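Local coordinates for signal recognition particle 54 kDa protein (Aeropyrum pernix, PDB 7EPK) that belongs to the SRP54 family of the signal recognition particle, joins a P-loop GTPase-type domain to helical domains, and binds GDP in this crystal, at residues A214-A219 with I242-D247; I98-G103 with V183-R188. One frame throughout, in Å; residues are numbered along the deposited sequence.

How the contacts relate
Both contacts are buried, in the parallel part of the mixed sheet of the GTPase-type domain, in a series of neighbouring strands: 180-184, 97-102, 212-218, 240-244. Contact 1 joins the last two, contact 2 the first two. They meet where Val102 pairs through its backbone with Ala214 and Val216, probably by hydrogen bonds. Aliphatic residues and backbone bonds hold the strands together in each, while the polar chemistry is gathered at the carboxyl ends. There the two diverge: 242-247 turns toward the guanine base of GDP, whereas 98-103 and 183-188 open into loops linked by a water and by Lys109, with the side chain of Asp184 about 5 Å from the magnesium ion.

Contact 1 (A214-A219 with I242-D247); sequences ALVIDA and IVTKMD. With GDP (guanosine-5'-diphosphate), chain B.
Ile242 loses more surface to the facing segment than any other residue here (85 Å²), and its backbone is gripped from both ends: its N donates to Leu215 O (3.1 Å) and its O receives Ile217 N (3.1 Å, N-H...O angle 171°). Its side chain is extended, with CG1 beside its own backbone N (chi1 -61°), which carries CD1 back against the CB of Ala214 at 4.2 Å. A branched aliphatic residue suits this place, since Thr112 of helix 109-122 packs on it and Phe268 of the next strand, 265-270, flanks it. Two residues on, Thr244 shares that face of the sheet. Its CG2 meets Val216 CG1 at 3.8 Å, the two side chains crossing at about a right angle, while OG1 is hydrogen-bonded to Ser107 O. The strands belong to a beta-alpha-beta crossover through helix 225-235, and Thr-Lys-Met-Asp, which begins at the last residue of strand 240-244, is the TKxD guanine-recognition motif of P-loop GTPases. Lys245 N donates to GDP O6 (3.1 Å), its CG lies against N3 and C2 of the base, and Asp247 OD1 takes both GDP N1 (2.8 Å) and N2. Ala219 fastens the start of this loop: its N reaches Thr244 O (2.8 Å), and its small CB leaves room for the chain to turn close by, touching Lys245 O, Val243 CG1 and, at 3.9 Å, Met246 SD.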
loop_
_atom_site.group_PDB
_atom_site.type_symbol
_atom_site.label_atom_id
_atom_site.label_comp_id
_atom_site.label_asym_id
_atom_site.label_seq_id
_atom_site.Cartn_x
_atom_site.Cartn_y
_atom_site.Cartn_z
ATOM N N ALA A 214 0.451 -12.464 17.692
ATOM C CA ALA A 214 -0.525 -12.376 16.587
ATOM C C ALA A 214 -1.847 -12.947 17.079
ATOM O O ALA A 214 -1.841 -14.070 17.532
ATOM C CB ALA A 214 -0.040 -13.123 15.375
ATOM N N LEU A 215 -2.914 -12.161 17.016
ATOM C CA LEU A 215 -4.297 -12.633 17.225
ATOM C C LEU A 215 -4.799 -13.239 15.920
ATOM O O LEU A 215 -4.841 -12.530 14.931
ATOM C CB LEU A 215 -5.189 -11.466 17.638
ATOM C CG LEU A 215 -6.648 -11.850 17.823
ATOM C CD1 LEU A 215 -6.810 -12.929 18.888
ATOM C CD2 LEU A 215 -7.466 -10.624 18.185
ATOM N N VAL A 216 -5.144 -14.516 15.923
ATOM C CA VAL A 216 -5.688 -15.184 14.715
ATOM C C VAL A 216 -7.204 -15.242 14.876
ATOM O O VAL A 216 -7.675 -15.768 15.899
ATOM C CB VAL A 216 -5.049 -16.564 14.512
ATOM C CG1 VAL A 216 -5.758 -17.340 13.430
ATOM C CG2 VAL A 216 -3.570 -16.436 14.197
ATOM N N ILE A 217 -7.923 -14.632 13.931
ATOM C CA ILE A 217 -9.407 -14.472 13.953
ATOM C C ILE A 217 -9.939 -14.923 12.602
ATOM O O ILE A 217 -9.212 -14.761 11.572
ATOM C CB ILE A 217 -9.852 -13.033 14.272
ATOM C CG1 ILE A 217 -9.314 -12.015 13.263
ATOM C CG2 ILE A 217 -9.475 -12.657 15.695
ATOM C CD1 ILE A 217 -9.667 -10.565 13.575
ATOM N N ASP A 218 -11.146 -15.485 12.634
ATOM C CA ASP A 218 -11.904 -15.869 11.418
ATOM C C ASP A 218 -12.701 -14.636 10.941
ATOM O O ASP A 218 -13.068 -13.771 11.782
ATOM C CB ASP A 218 -12.659 -17.181 11.696
ATOM C CG ASP A 218 -14.182 -17.145 11.731
ATOM O OD1 ASP A 218 -14.756 -16.576 12.695
ATOM O OD2 ASP A 218 -14.789 -17.735 10.804
ATOM N N ALA A 219 -12.935 -14.521 9.630
ATOM C CA ALA A 219 -13.851 -13.523 9.019
ATOM C C ALA A 219 -15.313 -13.930 9.255
ATOM O O ALA A 219 -16.026 -14.144 8.253
ATOM C CB ALA A 219 -13.557 -13.411 7.541
ATOM N N ILE A 242 -4.245 -11.557 12.080
ATOM C CA ILE A 242 -4.252 -12.428 10.881
ATOM C C ILE A 242 -5.701 -12.858 10.737
ATOM O O ILE A 242 -6.268 -13.290 11.744
ATOM C CB ILE A 242 -3.280 -13.612 11.030
ATOM C CG1 ILE A 242 -1.839 -13.132 11.218
ATOM C CG2 ILE A 242 -3.427 -14.533 9.833
ATOM C CD1 ILE A 242 -0.810 -14.219 11.447
ATOM N N VAL A 243 -6.287 -12.679 9.557
ATOM C CA VAL A 243 -7.732 -12.951 9.352
ATOM C C VAL A 243 -7.866 -14.168 8.434
ATOM O O VAL A 243 -7.386 -14.090 7.276
ATOM C CB VAL A 243 -8.473 -11.709 8.823
ATOM C CG1 VAL A 243 -9.953 -11.985 8.625
ATOM C CG2 VAL A 243 -8.300 -10.524 9.755
ATOM N N THR A 244 -8.500 -15.226 8.955
ATOM C CA THR A 244 -8.687 -16.546 8.299
ATOM C C THR A 244 -10.094 -16.666 7.693
ATOM O O THR A 244 -10.997 -15.953 8.163
ATOM C CB THR A 244 -8.471 -17.674 9.314
ATOM O OG1 THR A 244 -9.439 -17.482 10.346
ATOM C CG2 THR A 244 -7.069 -17.691 9.880
ATOM N N LYS A 245 -10.269 -17.571 6.723
ATOM C CA LYS A 245 -11.577 -17.935 6.114
ATOM C C LYS A 245 -12.124 -16.735 5.321
ATOM O O LYS A 245 -13.278 -16.299 5.565
ATOM C CB LYS A 245 -12.529 -18.436 7.203
ATOM C CG LYS A 245 -12.041 -19.670 7.950
ATOM C CD LYS A 245 -13.085 -20.258 8.869
ATOM C CE LYS A 245 -12.838 -21.717 9.194
ATOM N NZ LYS A 245 -11.648 -21.868 10.057
ATOM N N MET A 246 -11.302 -16.229 4.396
ATOM C CA MET A 246 -11.661 -15.232 3.356
ATOM C C MET A 246 -11.816 -15.976 2.026
ATOM O O MET A 246 -11.178 -15.562 1.033
ATOM C CB MET A 246 -10.567 -14.168 3.244
ATOM C CG MET A 246 -10.474 -13.297 4.479
ATOM S SD MET A 246 -11.738 -12.013 4.428
ATOM C CE MET A 246 -11.172 -10.946 5.748
ATOM N N ASP A 247 -12.604 -17.063 2.045
ATOM C CA ASP A 247 -12.979 -17.899 0.868
ATOM C C ASP A 247 -14.471 -18.256 0.921
ATOM O O ASP A 247 -15.057 -18.252 2.033
ATOM C CB ASP A 247 -12.207 -19.220 0.790
ATOM C CG ASP A 247 -10.872 -19.163 1.491
ATOM O OD1 ASP A 247 -10.843 -19.369 2.723
ATOM O OD2 ASP A 247 -9.889 -18.872 0.798
HETATM P PB GDP B . -7.358 -23.855 15.575
HETATM O O1B GDP B . -8.194 -24.604 16.590
HETATM O O2B GDP B . -7.452 -22.358 15.797
HETATM O O3B GDP B . -5.923 -24.337 15.429
HETATM O O3A GDP B . -7.976 -24.102 14.110
HETATM P PA GDP B . -7.399 -25.157 13.015
HETATM O O1A GDP B . -7.468 -26.521 13.689
HETATM O O2A GDP B . -6.167 -24.641 12.310
HETATM O "O5'" GDP B . -8.483 -25.174 11.836
HETATM C "C5'" GDP B . -9.899 -25.208 12.091
HETATM C "C4'" GDP B . -10.595 -25.273 10.743
HETATM O "O4'" GDP B . -10.373 -24.038 10.048
HETATM C "C3'" GDP B . -9.996 -26.367 9.865
HETATM O "O3'" GDP B . -11.049 -27.117 9.267
HETATM C "C2'" GDP B . -9.146 -25.639 8.834
HETATM O "O2'" GDP B . -9.067 -26.390 7.614
HETATM C "C1'" GDP B . -9.884 -24.295 8.712
HETATM N N9 GDP B . -9.163 -23.081 8.169
HETATM C C8 GDP B . -8.111 -22.428 8.701
HETATM N N7 GDP B . -7.748 -21.350 7.951
HETATM C C5 GDP B . -8.601 -21.289 6.929
HETATM C C6 GDP B . -8.790 -20.403 5.778
HETATM O O6 GDP B . -8.023 -19.443 5.592
HETATM N N1 GDP B . -9.782 -20.673 4.922
HETATM C C2 GDP B . -10.612 -21.723 5.091
HETATM N N2 GDP B . -11.603 -21.925 4.187
HETATM N N3 GDP B . -10.496 -22.583 6.137
HETATM C C4 GDP B . -9.524 -22.416 7.068
#

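Contact 2 (I98-G103 with V183-R188); sequences IVLLVG and VDTAGR
Leu100 lays its CD1 across both Val183 and Thr185, meeting Val183 CG1 at 3.7 Å and Thr185 CG2 beyond it. The side chain rises from the sheet, and chi2 of 60° turns its CD1 branch across toward the neighbouring strand, while Ile204 and Ala205 of helix 194-208 pack over it; leucine has the length to fill the layer between helix and sheet. Val183, the residue most covered here, is held through its backbone as well. Its N gives a nearly straight bond to Val99 O (2.8 Å, N-H...O angle 174°), and its O accepts Leu101 N at 3.2 Å, less straight, with the donor tilted from the carbonyl plane. Thr185 takes over where the strand pairing stops: its OG1 donates to Leu101 O at 2.8 Å, arriving from above that carbonyl's plane, and also receives Lys109 NZ. Beyond it the pairing gives way to loops that stay close, and a water bridges them by donating to Gly103 O (2.8 Å) and Ala186 O (3.1 Å). Both carbonyls are also bound by Lys109 NZ. Gly103 has backbone angles that a side chain would not tolerate. Asp184 points away from the other strand, and its OD2 is hydrogen-bonded to Thr110. A strand entering the P-loop beside one ending in Asp-Thr-Ala-Gly, the DTAG (G3) motif, is typical of the nucleotide site of SRP-family GTPases.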
loop_
_atom_site.group_PDB
_atom_site.type_symbol
_atom_site.label_atom_id
_atom_site.label_comp_id
_atom_site.label_asym_id
_atom_site.label_seq_id
_atom_site.Cartn_x
_atom_site.Cartn_y
_atom_site.Cartn_z
ATOM N N ILE A 98 10.462 -14.009 17.514
ATOM C CA ILE A 98 9.558 -14.987 18.179
ATOM C C ILE A 98 8.099 -14.520 18.047
ATOM O O ILE A 98 7.747 -13.434 18.567
ATOM C CB ILE A 98 9.995 -15.243 19.633
ATOM C CG1 ILE A 98 11.519 -15.355 19.792
ATOM C CG2 ILE A 98 9.306 -16.481 20.181
ATOM C CD1 ILE A 98 12.177 -16.342 18.860
ATOM N N VAL A 99 7.263 -15.345 17.412
ATOM C CA VAL A 99 5.830 -15.044 17.139
ATOM C C VAL A 99 4.931 -15.932 17.996
ATOM O O VAL A 99 4.852 -17.135 17.698
ATOM C CB VAL A 99 5.495 -15.284 15.661
ATOM C CG1 VAL A 99 4.070 -14.885 15.368
ATOM C CG2 VAL A 99 6.457 -14.555 14.744
ATOM N N LEU A 100 4.233 -15.365 18.982
ATOM C CA LEU A 100 3.197 -16.106 19.745
ATOM C C LEU A 100 1.838 -15.935 19.071
ATOM O O LEU A 100 1.271 -14.840 19.138
ATOM C CB LEU A 100 3.164 -15.605 21.189
ATOM C CG LEU A 100 2.105 -16.256 22.087
ATOM C CD1 LEU A 100 2.320 -17.753 22.186
ATOM C CD2 LEU A 100 2.091 -15.624 23.476
ATOM N N LEU A 101 1.291 -17.014 18.527
ATOM C CA LEU A 101 -0.126 -17.079 18.074
ATOM C C LEU A 101 -1.091 -17.091 19.283
ATOM O O LEU A 101 -0.795 -17.696 20.323
ATOM C CB LEU A 101 -0.273 -18.323 17.190
ATOM C CG LEU A 101 0.064 -18.114 15.717
ATOM C CD1 LEU A 101 1.154 -17.068 15.527
ATOM C CD2 LEU A 101 0.446 -19.415 15.046
ATOM N N VAL A 102 -2.208 -16.387 19.190
ATOM C CA VAL A 102 -3.278 -16.411 20.225
ATOM C C VAL A 102 -4.598 -16.321 19.465
ATOM O O VAL A 102 -4.561 -15.985 18.275
ATOM C CB VAL A 102 -3.122 -15.307 21.298
ATOM C CG1 VAL A 102 -1.807 -15.430 22.056
ATOM C CG2 VAL A 102 -3.266 -13.899 20.745
ATOM N N GLY A 103 -5.704 -16.681 20.119
ATOM C CA GLY A 103 -7.009 -16.903 19.464
ATOM C C GLY A 103 -7.731 -18.100 20.054
ATOM O O GLY A 103 -7.091 -18.869 20.769
ATOM N N VAL A 183 5.115 -19.877 17.729
ATOM C CA VAL A 183 4.617 -20.694 18.856
ATOM C C VAL A 183 3.104 -20.888 18.734
ATOM O O VAL A 183 2.384 -19.968 19.132
ATOM C CB VAL A 183 5.020 -20.026 20.173
ATOM C CG1 VAL A 183 4.388 -20.726 21.362
ATOM C CG2 VAL A 183 6.539 -19.983 20.293
ATOM N N ASP A 184 2.650 -22.052 18.251
ATOM C CA ASP A 184 1.203 -22.412 18.193
ATOM C C ASP A 184 0.695 -22.636 19.626
ATOM O O ASP A 184 1.475 -23.091 20.475
ATOM C CB ASP A 184 0.942 -23.630 17.292
ATOM C CG ASP A 184 -0.534 -23.968 17.079
ATOM O OD1 ASP A 184 -1.376 -23.155 17.457
ATOM O OD2 ASP A 184 -0.841 -25.048 16.547
ATOM N N THR A 185 -0.570 -22.314 19.884
ATOM C CA THR A 185 -1.198 -22.331 21.233
ATOM C C THR A 185 -2.559 -23.031 21.164
ATOM O O THR A 185 -3.160 -23.123 20.049
ATOM C CB THR A 185 -1.380 -20.917 21.833
ATOM O OG1 THR A 185 -2.151 -20.070 20.969
ATOM C CG2 THR A 185 -0.064 -20.221 22.113
ATOM N N ALA A 186 -3.066 -23.444 22.329
ATOM C CA ALA A 186 -4.470 -23.875 22.511
ATOM C C ALA A 186 -5.431 -22.698 22.236
ATOM O O ALA A 186 -5.047 -21.518 22.448
ATOM C CB ALA A 186 -4.635 -24.437 23.905
ATOM N N GLY A 187 -6.658 -23.012 21.803
ATOM C CA GLY A 187 -7.782 -22.058 21.699
ATOM C C GLY A 187 -8.949 -22.402 22.618
ATOM O O GLY A 187 -10.051 -21.827 22.409
ATOM N N ARG A 188 -8.732 -23.311 23.577
ATOM C CA ARG A 188 -9.731 -23.768 24.581
ATOM C C ARG A 188 -8.968 -24.456 25.713
ATOM O O ARG A 188 -8.047 -25.219 25.391
ATOM C CB ARG A 188 -10.765 -24.722 23.966
ATOM C CG ARG A 188 -12.109 -24.722 24.681
ATOM C CD ARG A 188 -13.089 -25.744 24.135
ATOM N NE ARG A 188 -13.325 -25.633 22.694
ATOM C CZ ARG A 188 -14.064 -26.480 21.968
ATOM N NH1 ARG A 188 -14.205 -26.295 20.663
ATOM N NH2 ARG A 188 -14.656 -27.516 22.540
HETATM O O HOH W 1 -4.850 -18.460 22.360
#